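Local coordinates for protein esterase Rv0045c (Mycobacterium tuberculosis, PDB 6WYN) that hydrolyses carboxylic esters, preferring short, straight-chain alkyl esters with highest activity toward four-atom chains, and is likely involved in ester and lipid metabolism, at residues A[53-58]-A[315-320]; A[74-79]-A[94-99]; A[173-178]-A[267-272]. All coordinates share one frame; numbering follows the deposited sequence.

How the interactions relate
Interaction 2 is the core contact, with all its touching residues buried where the loop before helix 99-105 packs on strand 73-78. Interaction 3 is also largely buried, at the start of strand 174-178, farther along the same mixed sheet. Interaction 1 lies nearer the surface and ties the end of helix 49-55 to the start of helix 317-328. Its bonds run from an arginine to backbone carbonyls; interaction 2 relies on a leucine over an imidazole and on a bridging water, and interaction 3 on one sheet bond beside leucine and proline packing. Interactions 1 and 2 touch directly, L320 CD2 lying 4.0 Å from W98 CZ3, whereas 53-58/315-320 and 173-178/267-272 have centres about 25 Å apart.

Interaction 1: residues A[53-58]-A[315-320]; sequences AEQAGV and DQPRAL
R318 reaches from the first turn of helix 317-328 to the C-terminal end of helix 49-55. Its CB leaves the backbone in the direction of segment 53-58, and with chi1 at -67° CG stands anti to the carbonyl carbon; from there the chain runs extended to NE. CG and CD pass alongside the peptide oxygens of Q55 and A56, CG lying 3.7 Å from Q55 O. NE then donates to that same Q55 O at 2.7 Å, the N-H...O angle being 153°. This donor sits well above the carbonyl plane, 38° out of it, so the short bond is not aimed at a lone pair. Farther out, NH2 reaches E54 O at 3.1 Å, this time in the carbonyl plane, and adds a weak bond to Q55 O. Both oxygens lie at the edge of the guanidinium, while CA of G57 lies over one of its faces.

Two consecutive carbonyls at a helix end are thus gripped by one side chain. E54 O also accepts from the backbone N of G57, within the Schellman motif that closes the helix, and the positive charge at this C-terminal end probably suits the helix dipole.

Beside the arginine, Q55 crosses P317 at about a right angle, and Q55 CG and CD each lie 4.1 Å from P317 CG. The amide oxygen beyond is held by T100 OG1.

Helix 99-105 backs the contact: T100 touches both A56 and P317, and V103 packs against A53 and V58. Helix 227-237 approaches Q55 through S229 and R232, and V305 of strand 299-305 touches Q316 and A319.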
loop_
_atom_site.group_PDB
_atom_site.type_symbol
_atom_site.label_atom_id
_atom_site.label_comp_id
_atom_site.label_asym_id
_atom_site.label_seq_id
_atom_site.Cartn_x
_atom_site.Cartn_y
_atom_site.Cartn_z
ATOM N N ALA A 53 -16.801 5.645 4.246
ATOM C CA ALA A 53 -17.577 5.226 5.443
ATOM C C ALA A 53 -18.692 4.215 5.043
ATOM O O ALA A 53 -18.818 3.220 5.706
ATOM C CB ALA A 53 -18.139 6.424 6.165
ATOM N N GLU A 54 -19.446 4.462 3.976
ATOM C CA GLU A 54 -20.514 3.546 3.481
ATOM C C GLU A 54 -19.880 2.185 3.092
ATOM O O GLU A 54 -20.303 1.153 3.617
ATOM C CB GLU A 54 -21.219 4.292 2.347
ATOM C CG GLU A 54 -22.303 3.527 1.603
ATOM C CD GLU A 54 -22.784 4.197 0.307
ATOM O OE1 GLU A 54 -23.874 3.802 -0.209
ATOM O OE2 GLU A 54 -22.069 5.105 -0.214
ATOM N N GLN A 55 -18.814 2.172 2.296
ATOM C CA GLN A 55 -18.105 0.907 1.942
ATOM C C GLN A 55 -17.660 0.175 3.209
ATOM O O GLN A 55 -17.696 -1.062 3.211
ATOM C CB GLN A 55 -16.970 1.180 0.967
ATOM C CG GLN A 55 -16.300 -0.069 0.435
ATOM C CD GLN A 55 -15.179 0.234 -0.544
ATOM O OE1 GLN A 55 -14.283 1.065 -0.311
ATOM N NE2 GLN A 55 -15.166 -0.505 -1.637
ATOM N N ALA A 56 -17.278 0.884 4.269
ATOM C CA ALA A 56 -16.834 0.228 5.510
ATOM C C ALA A 56 -18.048 -0.162 6.358
ATOM O O ALA A 56 -17.823 -0.785 7.408
ATOM C CB ALA A 56 -15.906 1.130 6.287
ATOM N N GLY A 57 -19.251 0.303 5.998
ATOM C CA GLY A 57 -20.479 0.017 6.779
ATOM C C GLY A 57 -20.425 0.690 8.136
ATOM O O GLY A 57 -20.777 0.072 9.134
ATOM N N VAL A 58 -19.921 1.918 8.215
ATOM C CA VAL A 58 -19.884 2.654 9.511
ATOM C C VAL A 58 -20.609 3.969 9.280
ATOM O O VAL A 58 -20.666 4.437 8.114
ATOM C CB VAL A 58 -18.461 2.893 10.046
ATOM C CG1 VAL A 58 -17.747 1.583 10.366
ATOM C CG2 VAL A 58 -17.653 3.765 9.101
ATOM N N ASP A 315 -10.795 -4.884 -2.295
ATOM C CA ASP A 315 -11.858 -5.861 -2.649
ATOM C C ASP A 315 -12.672 -6.234 -1.408
ATOM O O ASP A 315 -13.834 -6.386 -1.532
ATOM C CB ASP A 315 -11.279 -7.109 -3.281
ATOM C CG ASP A 315 -10.548 -6.849 -4.583
ATOM O OD1 ASP A 315 -10.589 -5.706 -5.100
ATOM O OD2 ASP A 315 -9.869 -7.788 -5.048
ATOM N N GLN A 316 -12.077 -6.430 -0.247
ATOM C CA GLN A 316 -12.825 -6.852 0.965
ATOM C C GLN A 316 -12.355 -6.036 2.158
ATOM O O GLN A 316 -11.873 -6.570 3.130
ATOM C CB GLN A 316 -12.660 -8.369 1.188
ATOM C CG GLN A 316 -13.284 -9.251 0.086
ATOM C CD GLN A 316 -14.788 -9.123 -0.071
ATOM O OE1 GLN A 316 -15.456 -8.722 0.851
ATOM N NE2 GLN A 316 -15.321 -9.402 -1.258
ATOM N N PRO A 317 -12.506 -4.701 2.163
ATOM C CA PRO A 317 -11.979 -3.905 3.283
ATOM C C PRO A 317 -12.590 -4.251 4.656
ATOM O O PRO A 317 -11.885 -4.262 5.669
ATOM C CB PRO A 317 -12.314 -2.467 2.865
ATOM C CG PRO A 317 -13.372 -2.573 1.783
ATOM C CD PRO A 317 -13.112 -3.896 1.086
ATOM N N ARG A 318 -13.869 -4.655 4.667
ATOM C CA ARG A 318 -14.566 -4.961 5.945
ATOM C C ARG A 318 -13.884 -6.164 6.560
ATOM O O ARG A 318 -13.617 -6.147 7.780
ATOM C CB ARG A 318 -16.078 -5.153 5.760
ATOM C CG ARG A 318 -16.852 -3.902 5.352
ATOM C CD ARG A 318 -18.364 -4.102 5.152
ATOM N NE ARG A 318 -19.024 -2.982 4.470
ATOM C CZ ARG A 318 -20.315 -2.929 4.087
ATOM N NH1 ARG A 318 -21.128 -3.956 4.277
ATOM N NH2 ARG A 318 -20.800 -1.854 3.492
ATOM N N ALA A 319 -13.550 -7.173 5.753
ATOM C CA ALA A 319 -12.890 -8.394 6.291
ATOM C C ALA A 319 -11.481 -7.993 6.758
ATOM O O ALA A 319 -11.048 -8.408 7.826
ATOM C CB ALA A 319 -12.894 -9.485 5.223
ATOM N N LEU A 320 -10.802 -7.087 6.029
ATOM C CA LEU A 320 -9.456 -6.644 6.486
ATOM C C LEU A 320 -9.525 -5.831 7.797
ATOM O O LEU A 320 -8.641 -5.986 8.657
ATOM C CB LEU A 320 -8.738 -5.890 5.359
ATOM C CG LEU A 320 -7.290 -5.542 5.700
ATOM C CD1 LEU A 320 -6.549 -6.805 6.118
ATOM C CD2 LEU A 320 -6.583 -4.884 4.517
#

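Interaction 2: residues A[74-79]-A[94-99]; sequences SALRWG and NAHTWD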
loop_
_atom_site.group_PDB
_atom_site.type_symbol
_atom_site.label_atom_id
_atom_site.label_comp_id
_atom_site.label_asym_id
_atom_site.label_seq_id
_atom_site.Cartn_x
_atom_site.Cartn_y
_atom_site.Cartn_z
ATOM N N SER A 74 5.277 12.204 1.443
ATOM C CA SER A 74 3.942 12.716 1.810
ATOM C C SER A 74 3.158 11.582 2.487
ATOM O O SER A 74 3.465 10.400 2.203
ATOM C CB SER A 74 3.252 13.250 0.602
ATOM O OG SER A 74 2.162 14.054 1.019
ATOM N N ALA A 75 2.216 11.912 3.369
ATOM C CA ALA A 75 1.394 10.916 4.069
ATOM C C ALA A 75 0.063 11.559 4.423
ATOM O O ALA A 75 -0.025 12.840 4.411
ATOM C CB ALA A 75 2.086 10.357 5.275
ATOM N N LEU A 76 -0.943 10.713 4.629
ATOM C CA LEU A 76 -2.220 11.130 5.276
ATOM C C LEU A 76 -2.168 10.747 6.740
ATOM O O LEU A 76 -1.912 9.567 7.062
ATOM C CB LEU A 76 -3.382 10.449 4.563
ATOM C CG LEU A 76 -3.567 10.837 3.110
ATOM C CD1 LEU A 76 -4.724 10.078 2.495
ATOM C CD2 LEU A 76 -3.785 12.332 2.987
ATOM N N ARG A 77 -2.406 11.718 7.616
ATOM C CA ARG A 77 -2.424 11.516 9.080
ATOM C C ARG A 77 -3.877 11.600 9.528
ATOM O O ARG A 77 -4.510 12.681 9.355
ATOM C CB ARG A 77 -1.528 12.518 9.819
ATOM C CG ARG A 77 -1.395 12.236 11.307
ATOM C CD ARG A 77 -0.255 12.988 11.963
ATOM N NE ARG A 77 -0.543 14.419 11.872
ATOM C CZ ARG A 77 0.363 15.384 12.014
ATOM N NH1 ARG A 77 -0.006 16.647 11.855
ATOM N NH2 ARG A 77 1.600 15.081 12.334
ATOM N N TRP A 78 -4.366 10.490 10.087
ATOM C CA TRP A 78 -5.780 10.293 10.498
ATOM C C TRP A 78 -5.890 10.358 12.010
ATOM O O TRP A 78 -5.050 9.712 12.680
ATOM C CB TRP A 78 -6.265 8.927 10.029
ATOM C CG TRP A 78 -6.265 8.750 8.547
ATOM C CD1 TRP A 78 -5.224 8.405 7.712
ATOM C CD2 TRP A 78 -7.425 8.873 7.731
ATOM N NE1 TRP A 78 -5.678 8.301 6.427
ATOM C CE2 TRP A 78 -7.031 8.558 6.415
ATOM C CE3 TRP A 78 -8.762 9.172 8.012
ATOM C CZ2 TRP A 78 -7.941 8.578 5.364
ATOM C CZ3 TRP A 78 -9.659 9.162 6.971
ATOM C CH2 TRP A 78 -9.257 8.862 5.668
ATOM N N GLY A 79 -6.908 11.080 12.495
ATOM C CA GLY A 79 -7.289 11.049 13.913
ATOM C C GLY A 79 -6.361 11.849 14.806
ATOM O O GLY A 79 -6.303 11.492 16.001
ATOM N N ASN A 94 -1.564 4.538 -3.881
ATOM C CA ASN A 94 -1.192 5.657 -3.010
ATOM C C ASN A 94 -1.868 5.437 -1.669
ATOM O O ASN A 94 -2.629 4.461 -1.521
ATOM C CB ASN A 94 -1.533 7.013 -3.636
ATOM C CG ASN A 94 -3.016 7.220 -3.756
ATOM O OD1 ASN A 94 -3.640 7.758 -2.824
ATOM N ND2 ASN A 94 -3.572 6.785 -4.882
ATOM N N ALA A 95 -1.581 6.320 -0.732
ATOM C CA ALA A 95 -2.096 6.271 0.644
ATOM C C ALA A 95 -3.629 6.124 0.704
ATOM O O ALA A 95 -4.124 5.582 1.700
ATOM C CB ALA A 95 -1.632 7.498 1.370
ATOM N N HIS A 96 -4.352 6.698 -0.257
ATOM C CA HIS A 96 -5.833 6.717 -0.242
ATOM C C HIS A 96 -6.387 5.288 -0.386
ATOM O O HIS A 96 -7.577 5.099 -0.052
ATOM C CB HIS A 96 -6.416 7.602 -1.344
ATOM C CG HIS A 96 -6.434 9.057 -1.015
ATOM N ND1 HIS A 96 -7.381 9.593 -0.191
ATOM C CD2 HIS A 96 -5.640 10.085 -1.420
ATOM C CE1 HIS A 96 -7.195 10.902 -0.095
ATOM N NE2 HIS A 96 -6.125 11.222 -0.830
ATOM N N THR A 97 -5.576 4.318 -0.836
ATOM C CA THR A 97 -6.008 2.897 -0.928
ATOM C C THR A 97 -6.521 2.486 0.453
ATOM O O THR A 97 -7.390 1.607 0.550
ATOM C CB THR A 97 -4.886 1.962 -1.422
ATOM O OG1 THR A 97 -5.443 0.705 -1.822
ATOM C CG2 THR A 97 -3.852 1.674 -0.368
ATOM N N TRP A 98 -5.994 3.077 1.508
ATOM C CA TRP A 98 -6.361 2.669 2.883
ATOM C C TRP A 98 -7.582 3.395 3.455
ATOM O O TRP A 98 -7.937 3.051 4.579
ATOM C CB TRP A 98 -5.182 2.824 3.808
ATOM C CG TRP A 98 -3.995 2.061 3.386
ATOM C CD1 TRP A 98 -2.849 2.537 2.810
ATOM C CD2 TRP A 98 -3.860 0.644 3.481
ATOM N NE1 TRP A 98 -1.961 1.514 2.642
ATOM C CE2 TRP A 98 -2.573 0.333 2.986
ATOM C CE3 TRP A 98 -4.689 -0.378 3.949
ATOM C CZ2 TRP A 98 -2.108 -0.975 2.931
ATOM C CZ3 TRP A 98 -4.230 -1.668 3.877
ATOM C CH2 TRP A 98 -2.933 -1.949 3.442
ATOM N N ASP A 99 -8.177 4.360 2.758
ATOM C CA ASP A 99 -9.232 5.244 3.331
ATOM C C ASP A 99 -10.338 4.394 3.997
ATOM O O ASP A 99 -10.762 4.694 5.120
ATOM C CB ASP A 99 -9.803 6.168 2.259
ATOM C CG ASP A 99 -8.868 7.257 1.754
ATOM O OD1 ASP A 99 -7.713 7.379 2.303
ATOM O OD2 ASP A 99 -9.296 7.961 0.789
HETATM O O HOH W 1 -5.512 6.693 3.803
#
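The methyl CD1 of L76 stands over the centre of one face of the H96 imidazole, 3.7 Å from the ring centroid and only 10° off the normal, a well-formed CH-pi contact. H236 stacks on the H96 ring as well. At the edge, H96 ND1 donates to D99 OD2 at 2.7 Å, almost in the ring plane and along a nearly straight line, with the carboxylate using its syn lone pair. The other ring nitrogen, NE2, is bonded to E45. The W78 indole is met at its edge: D99 OD1 lies near the ring plane, 3.3 Å from CZ2, with the ring and carboxylate planes 63° apart.

The torsions of L76 bring that methyl into place: chi1 of -64° sets CG beside the backbone N, and CD1, extended beyond CG, is carried out to the imidazole. The same methyl also touches A95 CB at 4.2 Å. A bridging water completes the junction. It donates to D99 OD1 and to A95 O, each at 2.8 Å, and takes a weak bond from W78 NE1, thereby joining the strand's indole to the turn that leads into helix 99-105. That turn is fixed at its start by an Asx turn, N94 OD1 accepting from the backbone N of H96. L49 of helix 49-55 touches both W78 and D99.

Two carboxylates, D99 and E45, bond the two ring nitrogens of H96, an environment that would probably favour the protonated imidazolium. D99 is buried with both oxygens bonded, one to histidine and one to water, and strand 73-78 meets the loop directly through leucine and indole carbon, and by polar bonds through the water.

Interaction 3: residues A[173-178]-A[267-272]; sequences GELVLV and DALSAP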
loop_
_atom_site.group_PDB
_atom_site.type_symbol
_atom_site.label_atom_id
_atom_site.label_comp_id
_atom_site.label_asym_id
_atom_site.label_seq_id
_atom_site.Cartn_x
_atom_site.Cartn_y
_atom_site.Cartn_z
ATOM N N GLY A 173 6.462 -3.048 16.336
ATOM C CA GLY A 173 6.138 -4.134 17.277
ATOM C C GLY A 173 5.591 -5.345 16.536
ATOM O O GLY A 173 5.858 -6.478 16.986
ATOM N N GLU A 174 4.872 -5.126 15.420
ATOM C CA GLU A 174 4.010 -6.156 14.790
ATOM C C GLU A 174 3.820 -5.822 13.305
ATOM O O GLU A 174 3.627 -4.633 13.007
ATOM C CB GLU A 174 2.753 -6.115 15.652
ATOM C CG GLU A 174 1.725 -7.120 15.311
ATOM C CD GLU A 174 1.756 -8.369 16.170
ATOM O OE1 GLU A 174 2.182 -8.309 17.360
ATOM O OE2 GLU A 174 1.325 -9.389 15.635
ATOM N N LEU A 175 3.964 -6.805 12.414
ATOM C CA LEU A 175 3.783 -6.632 10.952
ATOM C C LEU A 175 2.514 -7.356 10.506
ATOM O O LEU A 175 2.306 -8.540 10.868
ATOM C CB LEU A 175 4.952 -7.209 10.167
ATOM C CG LEU A 175 6.279 -6.478 10.309
ATOM C CD1 LEU A 175 7.444 -7.357 9.887
ATOM C CD2 LEU A 175 6.267 -5.210 9.490
ATOM N N VAL A 176 1.752 -6.707 9.641
ATOM C CA VAL A 176 0.676 -7.366 8.869
ATOM C C VAL A 176 1.034 -7.178 7.405
ATOM O O VAL A 176 1.098 -6.015 6.951
ATOM C CB VAL A 176 -0.710 -6.813 9.220
ATOM C CG1 VAL A 176 -1.771 -7.523 8.422
ATOM C CG2 VAL A 176 -1.007 -6.894 10.721
ATOM N N LEU A 177 1.289 -8.291 6.716
ATOM C CA LEU A 177 1.611 -8.346 5.279
ATOM C C LEU A 177 0.318 -8.605 4.527
ATOM O O LEU A 177 -0.351 -9.673 4.807
ATOM C CB LEU A 177 2.620 -9.467 5.004
ATOM C CG LEU A 177 3.999 -9.318 5.633
ATOM C CD1 LEU A 177 4.871 -10.480 5.211
ATOM C CD2 LEU A 177 4.685 -8.019 5.217
ATOM N N VAL A 178 -0.010 -7.772 3.548
ATOM C CA VAL A 178 -1.213 -8.038 2.714
ATOM C C VAL A 178 -0.771 -8.603 1.375
ATOM O O VAL A 178 -0.211 -7.861 0.546
ATOM C CB VAL A 178 -2.117 -6.810 2.623
ATOM C CG1 VAL A 178 -3.359 -7.049 1.800
ATOM C CG2 VAL A 178 -2.500 -6.358 4.015
ATOM N N ASP A 267 14.726 -13.468 8.730
ATOM C CA ASP A 267 15.414 -14.360 9.701
ATOM C C ASP A 267 15.756 -13.582 10.973
ATOM O O ASP A 267 15.601 -14.180 12.065
ATOM C CB ASP A 267 16.702 -14.968 9.141
ATOM C CG ASP A 267 16.486 -15.981 8.042
ATOM O OD1 ASP A 267 15.370 -16.441 7.919
ATOM O OD2 ASP A 267 17.427 -16.243 7.276
ATOM N N ALA A 268 16.109 -12.295 10.861
ATOM C CA ALA A 268 16.575 -11.456 11.995
ATOM C C ALA A 268 15.431 -10.747 12.737
ATOM O O ALA A 268 15.616 -10.498 13.925
ATOM C CB ALA A 268 17.579 -10.444 11.496
ATOM N N LEU A 269 14.335 -10.352 12.080
ATOM C CA LEU A 269 13.220 -9.560 12.712
ATOM C C LEU A 269 12.782 -10.261 13.983
ATOM O O LEU A 269 12.553 -11.472 13.854
ATOM C CB LEU A 269 11.944 -9.590 11.851
ATOM C CG LEU A 269 12.071 -8.957 10.491
ATOM C CD1 LEU A 269 10.766 -9.016 9.755
ATOM C CD2 LEU A 269 12.573 -7.543 10.665
ATOM N N SER A 270 12.442 -9.543 15.049
ATOM C CA SER A 270 11.647 -10.149 16.156
ATOM C C SER A 270 10.155 -9.772 16.061
ATOM O O SER A 270 9.358 -10.408 16.712
ATOM C CB SER A 270 12.205 -9.795 17.504
ATOM O OG SER A 270 12.262 -8.395 17.608
ATOM N N ALA A 271 9.748 -8.785 15.275
ATOM C CA ALA A 271 8.306 -8.450 15.174
ATOM C C ALA A 271 7.518 -9.668 14.680
ATOM O O ALA A 271 7.863 -10.252 13.665
ATOM C CB ALA A 271 8.140 -7.298 14.231
ATOM N N PRO A 272 6.445 -10.094 15.359
ATOM C CA PRO A 272 5.526 -11.082 14.802
ATOM C C PRO A 272 4.951 -10.653 13.451
ATOM O O PRO A 272 4.730 -9.476 13.218
ATOM C CB PRO A 272 4.406 -11.164 15.858
ATOM C CG PRO A 272 5.128 -10.779 17.152
ATOM C CD PRO A 272 6.049 -9.663 16.701
#
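L175 N donates to P272 O at 2.9 Å, with an N-H...O angle of 174°; the bond runs nearly along the C=O axis. Close by, the proline ring lies against two oxygens at the start of the strand, of G173 just before it and of E174. P272 CD is 3.2 Å from G173 O, a close polar-to-carbon approach, and P272 CB is 3.6 Å from E174 OE2. E174 crosses the ring at about a right angle: its chi1 of -176° sends CG away from the backbone N, and a bend at chi2 of 97° brings the carboxylate alongside CB and CG of the proline. A271 CB adds a contact of 3.7 Å with G173 O.

The apolar part lies on the L175 side, where the side chain crosses that of L269 at about a right angle and the two CD1 methyls touch at 3.7 Å. L269 is the first residue past helix 260-268, and its CB points toward the strand.

The next shell sets these groups in place. Helix 156-167 lies against both leucines, A165 touching each of them, and strand 150-154 flanks E174 through F150. The carboxylate of E174 has its main partner in R300, a salt bridge from strand 299-305, one strand beyond 273-278, while L269 O is bonded by T297 OG1.

The sheet bond pairs the start of strand 174-178 with the residue leading into strand 273-278, the two running parallel in the alpha/beta hydrolase sheet. Since proline has no N-H to give, P272 joins this ladder through its carbonyl, and the ring packs its CB and CG against the oxygens of a carboxylate whose charge R300 probably balances through the salt bridge.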